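Local coordinates for protein 11R-lipoxygenase (Gersemia fruticosa, PDB 3VF1) that is a calcium-dependent non-heme iron lipoxygenase that probably inserts both atoms of molecular oxygen into a polyunsaturated fatty acid, at residues 148-151 against 152-156; 648-652 against 653-657. All coordinates share one frame; numbering follows the deposited sequence.

Contact 1 (148-151 against 152-156); sequences KTIA and EQRTK
Lys148 and Glu152 lie one helical turn apart, and their extended side chains run obliquely across each other. The carboxylate of Glu152 meets the aliphatic part of the lysine rather than its tip: OE2 sits 3.1 Å from Lys148 CE. Lys148 has CG anti to its backbone N (chi1 -172°) and stays extended past CG. The chain therefore passes the carboxylate, with OE2 against CE and CG also near it. The charged atoms, Lys148 NZ and Glu152 OE2, stay 4.3 Å apart. Any attraction between them is probably modest, and no salt bridge forms.

Ile150 and Arg154 form the second pair, on the buried part of the helix. Ile150 CG2 approaches Arg154 NH1 at 3.8 Å, oblique to the guanidinium plane. Arg154 CG lies between the backbone N and the carbonyl carbon (chi1 65°), and CG packs 3.4 Å from Ala151 O. All this belongs to the first turns of helix 148-164, which follows the PLAT-type beta sandwich. Ile150 touches Ala84 and Met85 of strand 83-90 and Tyr134 of strand 130-134. Arg154 NE forms a salt bridge with Glu526, NH2 bonds Ile139 O and NH1 bonds Asn146 OD1. With all three nitrogens bonded, the rotation of the guanidinium is held.

The helix backbone links the same turns. Arg154 N donates to Ile150 O at 3.0 Å. Glu152 N donates to Lys148 O at 2.9 Å, and Gln153 N to Thr149 O at 3.3 Å. Thr155 OG1 reaches back one turn and donates to Ala151 O at 3.0 Å, nearly in line with the C=O.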
loop_
_atom_site.group_PDB
_atom_site.type_symbol
_atom_site.label_atom_id
_atom_site.label_comp_id
_atom_site.label_asym_id
_atom_site.label_seq_id
_atom_site.Cartn_x
_atom_site.Cartn_y
_atom_site.Cartn_z
ATOM N N LYS A 148 -30.031 -3.370 24.137
ATOM C CA LYS A 148 -30.969 -2.726 23.218
ATOM C C LYS A 148 -30.459 -1.391 22.682
ATOM O O LYS A 148 -30.491 -1.151 21.475
ATOM C CB LYS A 148 -32.326 -2.531 23.899
ATOM C CG LYS A 148 -33.419 -2.037 22.962
ATOM C CD LYS A 148 -34.804 -2.240 23.555
ATOM C CE LYS A 148 -35.894 -1.925 22.540
ATOM N NZ LYS A 148 -37.249 -2.304 23.030
ATOM N N THR A 149 -29.996 -0.523 23.574
ATOM C CA THR A 149 -29.525 0.799 23.172
ATOM C C THR A 149 -28.363 0.699 22.184
ATOM O O THR A 149 -28.300 1.452 21.210
ATOM C CB THR A 149 -29.107 1.656 24.390
ATOM O OG1 THR A 149 -28.637 2.933 23.937
ATOM C CG2 THR A 149 -28.011 0.974 25.195
ATOM N N ILE A 150 -27.450 -0.236 22.436
ATOM C CA ILE A 150 -26.328 -0.477 21.534
ATOM C C ILE A 150 -26.835 -1.045 20.213
ATOM O O ILE A 150 -26.495 -0.552 19.139
ATOM C CB ILE A 150 -25.328 -1.485 22.133
ATOM C CG1 ILE A 150 -24.748 -0.961 23.448
ATOM C CG2 ILE A 150 -24.208 -1.776 21.142
ATOM C CD1 ILE A 150 -23.809 0.209 23.285
ATOM N N ALA A 151 -27.656 -2.086 20.311
ATOM C CA ALA A 151 -28.141 -2.811 19.144
ATOM C C ALA A 151 -28.919 -1.915 18.182
ATOM O O ALA A 151 -28.867 -2.108 16.967
ATOM C CB ALA A 151 -29.006 -3.983 19.586
ATOM N N GLU A 152 -29.641 -0.942 18.723
ATOM C CA GLU A 152 -30.435 -0.041 17.894
ATOM C C GLU A 152 -29.562 1.034 17.258
ATOM O O GLU A 152 -29.837 1.489 16.147
ATOM C CB GLU A 152 -31.550 0.608 18.716
ATOM C CG GLU A 152 -32.672 -0.348 19.095
ATOM C CD GLU A 152 -33.820 0.346 19.802
ATOM O OE1 GLU A 152 -33.698 1.554 20.098
ATOM O OE2 GLU A 152 -34.847 -0.319 20.058
ATOM N N GLN A 153 -28.510 1.434 17.963
ATOM C CA GLN A 153 -27.617 2.475 17.472
ATOM C C GLN A 153 -26.749 1.972 16.320
ATOM O O GLN A 153 -26.681 2.603 15.265
ATOM C CB GLN A 153 -26.730 2.992 18.607
ATOM C CG GLN A 153 -25.792 4.113 18.188
ATOM C CD GLN A 153 -26.522 5.268 17.531
ATOM O OE1 GLN A 153 -26.187 5.674 16.418
ATOM N NE2 GLN A 153 -27.524 5.804 18.217
ATOM N N ARG A 154 -26.092 0.835 16.528
ATOM C CA ARG A 154 -25.181 0.283 15.530
ATOM C C ARG A 154 -25.871 0.045 14.194
ATOM O O ARG A 154 -25.237 0.104 13.141
ATOM C CB ARG A 154 -24.552 -1.016 16.040
ATOM C CG ARG A 154 -25.533 -2.156 16.247
ATOM C CD ARG A 154 -24.934 -3.225 17.147
ATOM N NE ARG A 154 -23.670 -3.734 16.621
ATOM C CZ ARG A 154 -22.698 -4.259 17.363
ATOM N NH1 ARG A 154 -22.823 -4.348 18.681
ATOM N NH2 ARG A 154 -21.587 -4.691 16.783
ATOM N N THR A 155 -27.172 -0.220 14.236
ATOM C CA THR A 155 -27.942 -0.432 13.019
ATOM C C THR A 155 -28.133 0.893 12.286
ATOM O O THR A 155 -28.115 0.945 11.056
ATOM C CB THR A 155 -29.320 -1.041 13.326
ATOM O OG1 THR A 155 -29.154 -2.283 14.024
ATOM C CG2 THR A 155 -30.098 -1.288 12.043
ATOM N N LYS A 156 -28.311 1.962 13.053
ATOM C CA LYS A 156 -28.495 3.293 12.492
ATOM C C LYS A 156 -27.180 3.837 11.940
ATOM O O LYS A 156 -27.145 4.423 10.860
ATOM C CB LYS A 156 -29.044 4.241 13.560
ATOM C CG LYS A 156 -29.117 5.698 13.130
ATOM C CD LYS A 156 -29.662 6.572 14.248
ATOM C CE LYS A 156 -29.543 8.052 13.915
ATOM N NZ LYS A 156 -30.297 8.423 12.684
#

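Contact 2 (648-652 against 653-657); sequences NLFGD and AAAHA
The N-terminus of helix 653-676 and the loop leading into it make this contact, with Asp652 at the N-cap position. The His656 ring reaches back to the loop. Its NE2 donates to Phe650 O at 2.9 Å, a bent bond (140°) that meets the carbonyl from above its plane. Asp652 O lies over the centre of one face of the same ring, 3.7 Å above it. That oxygen also accepts weak bonds from Ala655 N and His656 N. Asn648 ND2 sits at the ring edge, the amide and ring planes 68° apart. Asn648 OD1 accepts from Phe650 N at 2.9 Å, an Asx turn. Ala655 CB packs obliquely against the Phe650 ring, 3.5 Å from CD1. The Asp652 side chain makes no capping bond; its OD2 instead accepts from Tyr514 OH and Ala138 N. An alanine in place of His656 would probably leave Phe650 O without this donor and open a gap beside Asp652 O and the Asn648 amide. The bond to Phe650 O is consistent with a hydrogen on NE2, and it ties the first helical turn to the loop.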
loop_
_atom_site.group_PDB
_atom_site.type_symbol
_atom_site.label_atom_id
_atom_site.label_comp_id
_atom_site.label_asym_id
_atom_site.label_seq_id
_atom_site.Cartn_x
_atom_site.Cartn_y
_atom_site.Cartn_z
ATOM N N ASN A 648 -5.464 4.584 19.130
ATOM C CA ASN A 648 -6.086 3.295 19.413
ATOM C C ASN A 648 -7.574 3.406 19.737
ATOM O O ASN A 648 -7.984 4.227 20.557
ATOM C CB ASN A 648 -5.360 2.611 20.570
ATOM C CG ASN A 648 -5.910 1.238 20.866
ATOM O OD1 ASN A 648 -6.438 0.565 19.981
ATOM N ND2 ASN A 648 -5.794 0.812 22.115
ATOM N N LEU A 649 -8.372 2.562 19.093
ATOM C CA LEU A 649 -9.814 2.546 19.308
ATOM C C LEU A 649 -10.224 1.472 20.314
ATOM O O LEU A 649 -11.355 1.467 20.794
ATOM C CB LEU A 649 -10.537 2.311 17.982
ATOM C CG LEU A 649 -10.297 3.365 16.903
ATOM C CD1 LEU A 649 -10.998 2.974 15.612
ATOM C CD2 LEU A 649 -10.766 4.732 17.377
ATOM N N PHE A 650 -9.306 0.565 20.631
ATOM C CA PHE A 650 -9.593 -0.508 21.578
ATOM C C PHE A 650 -9.591 -0.005 23.015
ATOM O O PHE A 650 -8.677 0.707 23.433
ATOM C CB PHE A 650 -8.576 -1.642 21.433
ATOM C CG PHE A 650 -8.814 -2.523 20.242
ATOM C CD1 PHE A 650 -9.796 -3.494 20.272
ATOM C CD2 PHE A 650 -8.047 -2.388 19.096
ATOM C CE1 PHE A 650 -10.018 -4.310 19.180
ATOM C CE2 PHE A 650 -8.263 -3.201 18.003
ATOM C CZ PHE A 650 -9.251 -4.164 18.045
ATOM N N GLY A 651 -10.621 -0.379 23.766
ATOM C CA GLY A 651 -10.699 -0.056 25.178
ATOM C C GLY A 651 -10.404 -1.265 26.045
ATOM O O GLY A 651 -9.940 -1.130 27.178
ATOM N N ASP A 652 -10.669 -2.453 25.511
ATOM C CA ASP A 652 -10.476 -3.688 26.260
ATOM C C ASP A 652 -9.002 -3.909 26.578
ATOM O O ASP A 652 -8.150 -3.849 25.694
ATOM C CB ASP A 652 -11.022 -4.879 25.470
ATOM C CG ASP A 652 -12.459 -4.675 25.026
ATOM O OD1 ASP A 652 -13.373 -4.855 25.857
ATOM O OD2 ASP A 652 -12.674 -4.339 23.842
ATOM N N ALA A 653 -8.710 -4.171 27.848
ATOM C CA ALA A 653 -7.336 -4.357 28.299
ATOM C C ALA A 653 -6.701 -5.592 27.663
ATOM O O ALA A 653 -5.479 -5.677 27.548
ATOM C CB ALA A 653 -7.291 -4.461 29.817
ATOM N N ALA A 654 -7.532 -6.545 27.254
ATOM C CA ALA A 654 -7.039 -7.755 26.606
ATOM C C ALA A 654 -6.497 -7.431 25.215
ATOM O O ALA A 654 -5.530 -8.041 24.757
ATOM C CB ALA A 654 -8.139 -8.796 26.518
ATOM N N ALA A 655 -7.125 -6.471 24.546
ATOM C CA ALA A 655 -6.668 -6.032 23.233
ATOM C C ALA A 655 -5.311 -5.345 23.358
ATOM O O ALA A 655 -4.418 -5.561 22.541
ATOM C CB ALA A 655 -7.682 -5.094 22.604
ATOM N N HIS A 656 -5.162 -4.521 24.390
ATOM C CA HIS A 656 -3.909 -3.821 24.644
ATOM C C HIS A 656 -2.771 -4.809 24.873
ATOM O O HIS A 656 -1.640 -4.574 24.448
ATOM C CB HIS A 656 -4.055 -2.897 25.854
ATOM C CG HIS A 656 -5.028 -1.781 25.644
ATOM N ND1 HIS A 656 -5.701 -1.173 26.683
ATOM C CD2 HIS A 656 -5.441 -1.159 24.514
ATOM C CE1 HIS A 656 -6.488 -0.227 26.200
ATOM N NE2 HIS A 656 -6.348 -0.198 24.888
ATOM N N ALA A 657 -3.074 -5.915 25.545
ATOM C CA ALA A 657 -2.077 -6.950 25.792
ATOM C C ALA A 657 -1.631 -7.579 24.476
ATOM O O ALA A 657 -0.448 -7.850 24.278
ATOM C CB ALA A 657 -2.634 -8.011 26.725
#

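How the contacts relate
Contacts 1 and 2 come in series along the chain and do not touch. Their centres are 22 Å apart, and their nearest atoms about 11 Å. Both lie on the same side of the chain's centre: the centre of contact 1 is 34 Å and that of contact 2 25 Å from the centre of the chain. Each is a local contact at the start of a helix. Both hold neighbouring residues of the linker after the beta sandwich: Asp652 OD2 bonds Ala138 N, and Arg154 NH2 bonds Ile139 O. Leu649 also touches strand 116-124 of the sandwich. Neither contact takes part in the iron site of His392, His397, His575, Asn579 and Ile698, nor in the glycan pocket.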